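Local coordinates for protein 2-hydroxyisobutyryl-CoA synthetase (PDB 6HDY) that is a CoA synthetase of the AMP-binding enzyme (ANL) superfamily, built of a large N-terminal part and a smaller C-terminal domain, at residues 158-163 with 244-249; 411-416 with 440-445; 285-290 with 304-309; 52-57 with 83-88. All blocks are in the same frame, centred on the assembly; numbering follows the deposited sequence.

Contact 1. Residues 158-163 with 244-249; sequences MGIRPG and LKCLFF
The thioether of M158 lies against F248, with SD 3.6 Å from F248 CB and 4.3 Å from the centroid of its ring. The sulfur stands 37° off the ring normal, an oblique Met-aromatic contact. An extended chain beyond CG carries SD to this place, and CE runs on past the CD2 side of the ring. F248 has its CG between the backbone N and the carbonyl carbon (chi1 71°), which sends the ring off the strand and toward the loop. I160 crosses the ring at about a right angle and takes another part of it, CD1 lying 3.7 Å from F248 CE1. Two side chains thus share one ring, and this is the tight part of the contact. Looser is the meeting of I160 CG1 with C246 SG at 4.1 Å. C246 and F248 face the loop from alternate positions of strand 246-249, whereas L247 and F249 point away.

The loop leaves helix 141-157 through a Schellman motif at G159 and, beyond I160, turns from the strand toward solvent. There R161, partly exposed, folds back on its own chain: NH1 donates to I160 O at 3.1 Å, from 59° out of the carbonyl plane. Its guanidinium also meets W156 in a cation-pi contact. On the buried side, Y273 and M285 pack against both M158 and F248.

Sulfur, aliphatic and aromatic groups make the whole contact, so the loop after helix 141-157 meets strand 246-249 of the parallel sheet through dispersion and sulfur-aromatic attraction, while the polar bonding of R161 stays within the loop and the helix end.

Contact 2. Residues 411-416 with 440-445; sequences DELLLR and HRVQTV
Strand residues L413 and L415 face the helical turn that carries V442, the backbones coming nearest at L413 and Q443, whose CA atoms are 9.1 Å apart. Within segment 440-445, V442 is the residue that makes the contact. Its CG1 does most of the touching, 3.7 Å from L413 CD2 and 4.0 Å from L415 CD1; CG2 adds a 4.1 Å approach to L415 CD1.

The two leucines arrive differently. L413 crosses V442 at about a right angle, while L415 and V442 reach toward each other tip to tip. L413 holds CG opposite the backbone N (chi1 175°), L415 opposite the carbonyl carbon (chi1 -59°), and from these different settings both bring a methyl to the same valine branch.

Away from this apolar meeting, the helix doubles one of its own bonds. H440 O accepts from T444 N at 2.9 Å and from T444 OG1 at 2.7 Å, the hydroxyl standing 48° out of the carbonyl plane and also over one face of the H440 ring.

Strand 413-419, helix 428-446 and strand 450-454 form a beta-alpha-beta crossover in the C-terminal domain, the two strands being parallel neighbours. Around the contact, I386 of helix 383-391 touches both leucines and L390 touches V442, with A450 of the next strand also packing on the valine. L414, pointing the other way, packs on helix 474-486.

Contact 3. Residues 285-290 with 304-309; sequences MNVAGT and IYTEVC
One water is gripped by N286, I304 and T306 together. It donates to N286 O at 2.7 Å and to I304 O at 2.9 Å, and hydrogen-bonds T306 OG1 at 2.8 Å. One bond goes to 285-290 and two to 304-309, so the water links the two backbones and the T306 hydroxyl. T306 keeps OG1 opposite its carbonyl carbon (chi1 -59°), which turns the hydroxyl to the water.

Beside the water, the N286 side chain lies obliquely against I304. N286 CB is 3.7 Å from I304 CB, and N286 CG is 3.7 Å from I304 CD1. The asparagine has CG between its backbone N and carbonyl carbon (chi1 71°), which brings that carbon against the isoleucine. V287 adds a slighter touch, crossing T306 at about a right angle with CG1 4.0 Å from OG1; its side chain is about 7 Å from bound (3S)-3-hydroxybutanoic acid. I304 and T306 face 285-290, while Y305 between them points away.

The contact bridges two antiparallel sheets: strand 287-288 lies at the margin of a small one, next to 297-299, and strand 304-310 runs in a larger one beside 322-329. V287 bonds through its backbone to G276, and Y327 of strand 322-329 packs on both N286 and T306.

Contact 4. Residues 52-57 with 83-88; sequences GRLQQV and KSLEDF
L54 sits far from a staggered setting (chi1 -121°), and F88 turns CG nearly opposite its backbone N (chi1 -163°); together these torsions lay the leucine branch over one face of the phenyl ring. L54 CG is 3.8 Å from the ring centroid and 20° off the ring normal, a CH-pi contact displaced somewhat toward the rim. CD1 spreads toward the far end of the ring, 3.6 Å from F88 CZ. The other methyl serves a second partner, CD2 lying 3.8 Å from L85 CD2, where the two leucines cross at about a right angle. One residue of helix 43-64 thus touches two residues of helix 85-91.

The start of the shorter helix is fixed by its own polar bonds. S84 is the N-cap, its OG accepting from D87 N at 3.3 Å. D87 in turn takes K83 N on the anti lone pair of OD2 at 2.8 Å, so the turn before the helix is tied from both directions. On the longer helix, R53 NE reaches Q56 OE1 at 3.2 Å.

Y305 of strand 304-310 packs on both L54 and L85, and T328 of strand 322-329 on L54 and F88. Between the helices the side-chain contact itself is wholly apolar: the CH-pi contact and the leucine pair join them, the capping bond of S84 stays within its turn, and R53 and E86 reach polar partners beyond both helices, L330 O and R316.

In the fold
Along the chain, contact 4 closes first, then contacts 1, 3 and 2 follow in series. Contacts 1, 3 and 4 are linked in a row by direct packing. M285 of contact 3 packs on M158 and F248 of contact 1, the centres of these contacts being about 20 Å apart, while Y305 and E307 touch L54, L85 and F88 of contact 4, the centres of contacts 3 and 4 lying about 17 Å apart. Strand 304-310 thus has the water-linked segment 285-290 toward one face and helices 43-64 and 85-91 toward the other. Contacts 1 and 3 have side chains within about 10 Å of bound ligands; contact 2 packs the C-terminal domain separately, its nearest atoms about 21 Å from contact 1.

Contact 1. Residues 158-163 with 244-249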
# COMPACT_ATOMS: atom_id res chain seq x y z
N MET A 158 -23.83 -0.66 -3.14
CA MET A 158 -23.66 0.75 -2.80
C MET A 158 -23.81 1.65 -4.04
O MET A 158 -23.66 2.88 -3.95
CB MET A 158 -22.30 0.99 -2.14
CG MET A 158 -22.05 0.13 -0.91
SD MET A 158 -20.40 0.44 -0.23
CE MET A 158 -20.54 -0.41 1.40
N GLY A 159 -24.14 1.03 -5.17
CA GLY A 159 -24.29 1.73 -6.44
C GLY A 159 -23.00 1.99 -7.19
O GLY A 159 -22.99 2.76 -8.15
N ILE A 160 -21.87 1.37 -6.73
CA ILE A 160 -20.56 1.47 -7.38
C ILE A 160 -20.58 0.53 -8.60
O ILE A 160 -21.11 -0.58 -8.52
CB ILE A 160 -19.33 1.22 -6.42
CG1 ILE A 160 -19.51 1.95 -5.06
CG2 ILE A 160 -18.01 1.64 -7.09
CD1 ILE A 160 -18.50 1.52 -3.95
N ARG A 161 -20.07 0.99 -9.74
CA ARG A 161 -20.18 0.24 -10.99
C ARG A 161 -18.89 0.01 -11.75
O ARG A 161 -17.96 0.79 -11.60
CB ARG A 161 -21.17 0.98 -11.92
CG ARG A 161 -22.63 1.01 -11.42
CD ARG A 161 -23.28 -0.36 -11.47
NE ARG A 161 -24.68 -0.33 -11.01
CZ ARG A 161 -25.07 -0.58 -9.77
NH1 ARG A 161 -24.17 -0.85 -8.82
NH2 ARG A 161 -26.35 -0.54 -9.45
N PRO A 162 -18.86 -0.98 -12.70
CA PRO A 162 -17.68 -1.13 -13.56
C PRO A 162 -17.34 0.19 -14.25
O PRO A 162 -18.24 0.93 -14.67
CB PRO A 162 -18.12 -2.18 -14.59
CG PRO A 162 -19.14 -2.98 -13.88
CD PRO A 162 -19.88 -1.99 -13.03
N GLY A 163 -16.05 0.51 -14.30
CA GLY A 163 -15.56 1.73 -14.92
C GLY A 163 -15.51 2.92 -14.00
O GLY A 163 -14.89 3.92 -14.35
N LEU A 244 -17.52 13.04 -6.36
CA LEU A 244 -17.89 11.87 -5.56
C LEU A 244 -19.37 11.63 -5.49
O LEU A 244 -20.14 12.55 -5.21
CB LEU A 244 -17.30 11.93 -4.13
CG LEU A 244 -15.78 11.79 -4.02
CD1 LEU A 244 -15.27 12.49 -2.79
CD2 LEU A 244 -15.33 10.31 -4.07
N LYS A 245 -19.77 10.37 -5.75
CA LYS A 245 -21.17 9.98 -5.62
C LYS A 245 -21.30 9.36 -4.23
O LYS A 245 -22.36 9.41 -3.59
CB LYS A 245 -21.60 8.99 -6.71
CG LYS A 245 -21.43 9.50 -8.16
CD LYS A 245 -22.40 10.64 -8.55
CE LYS A 245 -22.05 11.30 -9.87
NZ LYS A 245 -20.96 12.30 -9.74
N CYS A 246 -20.19 8.76 -3.76
CA CYS A 246 -20.18 8.14 -2.45
C CYS A 246 -18.80 7.98 -1.87
O CYS A 246 -17.79 8.06 -2.56
CB CYS A 246 -20.94 6.81 -2.46
SG CYS A 246 -19.94 5.38 -2.91
N LEU A 247 -18.80 7.79 -0.55
CA LEU A 247 -17.65 7.51 0.31
C LEU A 247 -18.13 6.34 1.16
O LEU A 247 -19.25 6.38 1.66
CB LEU A 247 -17.30 8.72 1.20
CG LEU A 247 -16.92 10.02 0.48
CD1 LEU A 247 -18.13 10.96 0.40
CD2 LEU A 247 -15.77 10.73 1.20
N PHE A 248 -17.33 5.28 1.26
CA PHE A 248 -17.70 4.10 2.04
C PHE A 248 -16.59 3.80 3.02
O PHE A 248 -15.43 3.85 2.65
CB PHE A 248 -18.14 2.91 1.18
CG PHE A 248 -17.09 2.18 0.37
CD1 PHE A 248 -16.60 2.72 -0.81
CD2 PHE A 248 -16.72 0.87 0.71
CE1 PHE A 248 -15.68 2.01 -1.59
CE2 PHE A 248 -15.80 0.16 -0.07
CZ PHE A 248 -15.27 0.75 -1.20
N PHE A 249 -16.94 3.63 4.27
CA PHE A 249 -15.96 3.54 5.35
C PHE A 249 -16.08 2.32 6.22
O PHE A 249 -17.19 1.81 6.47
CB PHE A 249 -16.08 4.80 6.28
CG PHE A 249 -16.15 6.18 5.65
CD1 PHE A 249 -15.08 6.68 4.92
CD2 PHE A 249 -17.26 7.01 5.86
CE1 PHE A 249 -15.13 7.96 4.36
CE2 PHE A 249 -17.31 8.29 5.30
CZ PHE A 249 -16.24 8.77 4.57

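Contact 2. Residues 411-416 with 440-445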
# COMPACT_ATOMS: atom_id res chain seq x y z
N ASP A 411 -16.11 11.10 38.93
CA ASP A 411 -17.30 11.87 39.29
C ASP A 411 -17.79 12.73 38.12
O ASP A 411 -19.01 12.94 37.96
CB ASP A 411 -17.02 12.74 40.52
CG ASP A 411 -16.85 11.95 41.81
OD1 ASP A 411 -17.67 11.04 42.07
OD2 ASP A 411 -15.92 12.28 42.59
N GLU A 412 -16.85 13.21 37.29
CA GLU A 412 -17.14 14.07 36.13
C GLU A 412 -16.38 13.62 34.89
O GLU A 412 -15.37 12.93 34.98
CB GLU A 412 -16.83 15.57 36.42
CG GLU A 412 -17.02 16.05 37.86
CD GLU A 412 -15.75 16.53 38.53
OE1 GLU A 412 -14.84 15.70 38.76
OE2 GLU A 412 -15.66 17.75 38.80
N LEU A 413 -16.85 14.09 33.73
CA LEU A 413 -16.26 13.85 32.43
C LEU A 413 -15.34 15.02 32.06
O LEU A 413 -15.81 16.15 32.01
CB LEU A 413 -17.38 13.67 31.39
CG LEU A 413 -16.94 13.52 29.91
CD1 LEU A 413 -16.05 12.29 29.70
CD2 LEU A 413 -18.14 13.45 29.00
N LEU A 414 -14.05 14.75 31.81
CA LEU A 414 -13.09 15.79 31.41
C LEU A 414 -12.93 15.76 29.89
O LEU A 414 -12.58 14.71 29.31
CB LEU A 414 -11.71 15.63 32.11
CG LEU A 414 -11.64 15.60 33.65
CD1 LEU A 414 -10.21 15.50 34.12
CD2 LEU A 414 -12.30 16.83 34.28
N LEU A 415 -13.22 16.90 29.23
CA LEU A 415 -13.12 17.03 27.77
C LEU A 415 -12.22 18.19 27.38
O LEU A 415 -12.24 19.23 28.03
CB LEU A 415 -14.51 17.21 27.13
CG LEU A 415 -15.58 16.11 27.34
CD1 LEU A 415 -16.91 16.52 26.71
CD2 LEU A 415 -15.13 14.74 26.72
N ARG A 416 -11.38 17.98 26.35
CA ARG A 416 -10.51 18.99 25.74
C ARG A 416 -11.16 19.16 24.37
O ARG A 416 -11.14 18.22 23.57
CB ARG A 416 -9.04 18.52 25.61
CG ARG A 416 -8.33 18.23 26.95
CD ARG A 416 -6.82 18.18 26.76
NE ARG A 416 -6.24 19.51 26.94
CZ ARG A 416 -5.06 19.92 26.48
NH1 ARG A 416 -4.29 19.10 25.78
NH2 ARG A 416 -4.65 21.17 26.70
N HIS A 440 -22.94 21.85 28.63
CA HIS A 440 -24.38 21.64 28.79
C HIS A 440 -24.90 20.55 27.87
O HIS A 440 -25.55 19.63 28.36
CB HIS A 440 -25.16 22.95 28.58
CG HIS A 440 -26.66 22.81 28.69
ND1 HIS A 440 -27.31 22.96 29.91
CD2 HIS A 440 -27.58 22.59 27.73
CE1 HIS A 440 -28.60 22.81 29.65
NE2 HIS A 440 -28.81 22.58 28.35
N ARG A 441 -24.65 20.66 26.55
CA ARG A 441 -25.12 19.70 25.54
C ARG A 441 -24.76 18.26 25.94
O ARG A 441 -25.65 17.41 26.04
CB ARG A 441 -24.58 20.06 24.13
CG ARG A 441 -25.61 19.96 23.00
CD ARG A 441 -25.97 21.33 22.42
NE ARG A 441 -25.93 21.35 20.95
CZ ARG A 441 -26.08 22.45 20.20
NH1 ARG A 441 -26.29 23.63 20.78
NH2 ARG A 441 -26.02 22.37 18.88
N VAL A 442 -23.47 18.03 26.23
CA VAL A 442 -22.89 16.75 26.66
C VAL A 442 -23.57 16.25 27.94
O VAL A 442 -23.91 15.06 28.01
CB VAL A 442 -21.35 16.87 26.76
CG1 VAL A 442 -20.71 15.63 27.39
CG2 VAL A 442 -20.74 17.13 25.39
N GLN A 443 -23.84 17.16 28.91
CA GLN A 443 -24.53 16.85 30.17
C GLN A 443 -25.96 16.38 29.90
O GLN A 443 -26.37 15.39 30.48
CB GLN A 443 -24.54 18.05 31.14
CG GLN A 443 -23.18 18.32 31.80
CD GLN A 443 -23.25 19.28 32.96
OE1 GLN A 443 -22.46 20.22 33.05
NE2 GLN A 443 -24.15 19.02 33.91
N THR A 444 -26.69 17.08 29.01
CA THR A 444 -28.07 16.74 28.63
C THR A 444 -28.11 15.38 27.93
O THR A 444 -29.05 14.60 28.15
CB THR A 444 -28.64 17.85 27.71
OG1 THR A 444 -28.23 19.13 28.18
CG2 THR A 444 -30.16 17.79 27.58
N VAL A 445 -27.10 15.09 27.08
CA VAL A 445 -27.03 13.86 26.30
C VAL A 445 -26.76 12.63 27.18
O VAL A 445 -27.55 11.67 27.15
CB VAL A 445 -26.02 13.98 25.10
CG1 VAL A 445 -25.72 12.62 24.47
CG2 VAL A 445 -26.53 14.95 24.03

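Contact 3. Residues 285-290 with 304-309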
# COMPACT_ATOMS: atom_id res chain seq x y z
N MET A 285 -16.63 -6.58 4.70
CA MET A 285 -17.81 -5.85 4.24
C MET A 285 -19.09 -6.71 4.45
O MET A 285 -20.16 -6.30 4.02
CB MET A 285 -17.65 -5.40 2.76
CG MET A 285 -16.61 -4.32 2.57
SD MET A 285 -16.40 -3.72 0.86
CE MET A 285 -17.88 -2.83 0.66
N ASN A 286 -19.00 -7.87 5.15
CA ASN A 286 -20.15 -8.76 5.47
C ASN A 286 -21.27 -8.02 6.26
O ASN A 286 -22.39 -8.49 6.39
CB ASN A 286 -19.66 -10.02 6.21
CG ASN A 286 -19.20 -9.74 7.62
OD1 ASN A 286 -18.15 -9.16 7.84
ND2 ASN A 286 -20.00 -10.08 8.61
N VAL A 287 -20.92 -6.86 6.81
CA VAL A 287 -21.84 -5.92 7.44
C VAL A 287 -21.63 -4.62 6.65
O VAL A 287 -20.49 -4.14 6.56
CB VAL A 287 -21.76 -5.76 8.99
CG1 VAL A 287 -22.25 -7.02 9.70
CG2 VAL A 287 -20.37 -5.36 9.46
N ALA A 288 -22.68 -4.18 5.94
CA ALA A 288 -22.60 -3.01 5.06
C ALA A 288 -23.94 -2.46 4.66
O ALA A 288 -24.85 -3.22 4.29
CB ALA A 288 -21.80 -3.33 3.79
N GLY A 289 -24.02 -1.14 4.61
CA GLY A 289 -25.21 -0.43 4.12
C GLY A 289 -25.30 -0.51 2.61
O GLY A 289 -24.32 -0.83 1.91
N THR A 290 -26.51 -0.28 2.08
CA THR A 290 -26.73 -0.33 0.62
C THR A 290 -27.20 1.05 0.12
O THR A 290 -27.47 1.92 0.94
CB THR A 290 -27.65 -1.50 0.23
OG1 THR A 290 -28.98 -1.19 0.64
CG2 THR A 290 -27.23 -2.83 0.84
N ILE A 304 -20.99 -14.26 5.54
CA ILE A 304 -20.55 -14.53 6.91
C ILE A 304 -21.82 -14.50 7.76
O ILE A 304 -22.62 -13.57 7.65
CB ILE A 304 -19.47 -13.50 7.42
CG1 ILE A 304 -18.09 -13.80 6.79
CG2 ILE A 304 -19.40 -13.40 8.98
CD1 ILE A 304 -17.10 -12.67 6.91
N TYR A 305 -21.98 -15.50 8.63
CA TYR A 305 -23.12 -15.61 9.53
C TYR A 305 -22.90 -14.76 10.79
O TYR A 305 -22.07 -15.09 11.63
CB TYR A 305 -23.41 -17.09 9.85
CG TYR A 305 -24.57 -17.32 10.79
CD1 TYR A 305 -25.83 -16.77 10.53
CD2 TYR A 305 -24.42 -18.10 11.93
CE1 TYR A 305 -26.90 -16.97 11.40
CE2 TYR A 305 -25.49 -18.32 12.80
CZ TYR A 305 -26.73 -17.76 12.53
OH TYR A 305 -27.77 -17.99 13.39
N THR A 306 -23.63 -13.63 10.88
CA THR A 306 -23.55 -12.72 12.03
C THR A 306 -24.63 -13.10 13.07
O THR A 306 -25.81 -13.29 12.72
CB THR A 306 -23.69 -11.24 11.58
OG1 THR A 306 -22.66 -10.88 10.66
CG2 THR A 306 -23.65 -10.25 12.77
N GLU A 307 -24.21 -13.16 14.34
CA GLU A 307 -25.08 -13.41 15.49
C GLU A 307 -24.89 -12.26 16.48
O GLU A 307 -23.76 -11.99 16.88
CB GLU A 307 -24.68 -14.70 16.19
CG GLU A 307 -24.75 -15.96 15.35
CD GLU A 307 -24.12 -17.13 16.07
OE1 GLU A 307 -22.87 -17.25 16.02
OE2 GLU A 307 -24.84 -17.86 16.78
N VAL A 308 -25.97 -11.60 16.89
CA VAL A 308 -25.83 -10.54 17.89
C VAL A 308 -26.23 -11.18 19.22
O VAL A 308 -27.38 -11.60 19.41
CB VAL A 308 -26.54 -9.22 17.49
CG1 VAL A 308 -26.55 -8.21 18.63
CG2 VAL A 308 -25.87 -8.64 16.25
N CYS A 309 -25.23 -11.36 20.08
CA CYS A 309 -25.36 -12.17 21.27
C CYS A 309 -25.27 -11.42 22.59
O CYS A 309 -24.65 -10.36 22.70
CB CYS A 309 -24.33 -13.31 21.22
SG CYS A 309 -24.45 -14.36 19.74
O HOH W 1 -22.65 -10.72 7.87

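Contact 4. Residues 52-57 with 83-88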
# COMPACT_ATOMS: atom_id res chain seq x y z
N GLY A 52 -26.82 -25.54 6.68
CA GLY A 52 -26.23 -26.56 5.82
C GLY A 52 -24.75 -26.29 5.60
O GLY A 52 -23.92 -27.19 5.76
N ARG A 53 -24.42 -25.03 5.29
CA ARG A 53 -23.04 -24.58 5.08
C ARG A 53 -22.23 -24.67 6.38
O ARG A 53 -21.07 -25.06 6.36
CB ARG A 53 -23.02 -23.13 4.55
CG ARG A 53 -21.59 -22.56 4.34
CD ARG A 53 -20.69 -23.40 3.42
NE ARG A 53 -21.34 -23.70 2.15
CZ ARG A 53 -21.40 -22.85 1.13
NH1 ARG A 53 -20.81 -21.66 1.20
NH2 ARG A 53 -22.03 -23.20 0.02
N LEU A 54 -22.86 -24.27 7.50
CA LEU A 54 -22.32 -24.26 8.85
C LEU A 54 -21.83 -25.65 9.21
O LEU A 54 -20.75 -25.79 9.78
CB LEU A 54 -23.43 -23.79 9.82
CG LEU A 54 -23.23 -22.54 10.69
CD1 LEU A 54 -22.14 -21.60 10.19
CD2 LEU A 54 -24.53 -21.81 10.94
N GLN A 55 -22.58 -26.68 8.80
CA GLN A 55 -22.24 -28.09 9.01
C GLN A 55 -20.99 -28.46 8.20
O GLN A 55 -20.07 -29.09 8.74
CB GLN A 55 -23.43 -28.99 8.64
CG GLN A 55 -24.62 -28.81 9.59
CD GLN A 55 -25.91 -29.37 9.03
OE1 GLN A 55 -26.26 -29.15 7.86
NE2 GLN A 55 -26.65 -30.09 9.85
N GLN A 56 -20.95 -28.02 6.92
CA GLN A 56 -19.82 -28.23 6.00
C GLN A 56 -18.55 -27.59 6.58
O GLN A 56 -17.54 -28.26 6.67
CB GLN A 56 -20.12 -27.62 4.61
CG GLN A 56 -21.18 -28.30 3.78
CD GLN A 56 -21.32 -27.67 2.41
OE1 GLN A 56 -22.20 -26.83 2.18
NE2 GLN A 56 -20.48 -28.11 1.44
N VAL A 57 -18.63 -26.31 7.02
CA VAL A 57 -17.52 -25.52 7.58
C VAL A 57 -16.95 -26.19 8.85
O VAL A 57 -15.73 -26.36 8.96
CB VAL A 57 -17.93 -24.03 7.80
CG1 VAL A 57 -16.87 -23.25 8.58
CG2 VAL A 57 -18.22 -23.35 6.46
N LYS A 83 -27.40 -29.34 14.65
CA LYS A 83 -28.64 -29.78 13.99
C LYS A 83 -29.65 -28.65 13.80
O LYS A 83 -30.72 -28.88 13.23
CB LYS A 83 -29.25 -30.98 14.73
CG LYS A 83 -28.38 -32.23 14.70
CD LYS A 83 -29.13 -33.41 15.24
CE LYS A 83 -28.31 -34.67 15.38
NZ LYS A 83 -29.17 -35.81 15.80
N SER A 84 -29.29 -27.42 14.25
CA SER A 84 -30.08 -26.19 14.15
C SER A 84 -29.19 -24.98 14.51
O SER A 84 -28.12 -25.17 15.08
CB SER A 84 -31.29 -26.24 15.07
OG SER A 84 -30.94 -26.21 16.44
N LEU A 85 -29.67 -23.75 14.22
CA LEU A 85 -28.97 -22.51 14.55
C LEU A 85 -28.92 -22.31 16.07
O LEU A 85 -28.00 -21.64 16.58
CB LEU A 85 -29.65 -21.31 13.85
CG LEU A 85 -29.60 -21.29 12.31
CD1 LEU A 85 -30.46 -20.16 11.74
CD2 LEU A 85 -28.17 -21.19 11.78
N GLU A 86 -29.88 -22.91 16.79
CA GLU A 86 -29.94 -22.89 18.25
C GLU A 86 -28.84 -23.79 18.85
O GLU A 86 -28.31 -23.47 19.91
CB GLU A 86 -31.36 -23.24 18.79
CG GLU A 86 -32.45 -23.53 17.77
CD GLU A 86 -32.90 -22.45 16.80
OE1 GLU A 86 -33.09 -21.29 17.23
OE2 GLU A 86 -33.11 -22.78 15.61
N ASP A 87 -28.48 -24.89 18.15
CA ASP A 87 -27.40 -25.79 18.57
C ASP A 87 -26.06 -25.06 18.44
O ASP A 87 -25.20 -25.19 19.31
CB ASP A 87 -27.36 -27.05 17.70
CG ASP A 87 -28.35 -28.15 18.03
OD1 ASP A 87 -28.77 -28.24 19.20
OD2 ASP A 87 -28.64 -28.96 17.14
N PHE A 88 -25.90 -24.30 17.34
CA PHE A 88 -24.73 -23.50 17.03
C PHE A 88 -24.40 -22.49 18.14
O PHE A 88 -23.27 -22.47 18.62
CB PHE A 88 -24.95 -22.79 15.68
CG PHE A 88 -23.71 -22.25 15.02
CD1 PHE A 88 -22.73 -23.11 14.52
CD2 PHE A 88 -23.54 -20.88 14.84
CE1 PHE A 88 -21.58 -22.60 13.91
CE2 PHE A 88 -22.41 -20.37 14.18
CZ PHE A 88 -21.42 -21.24 13.75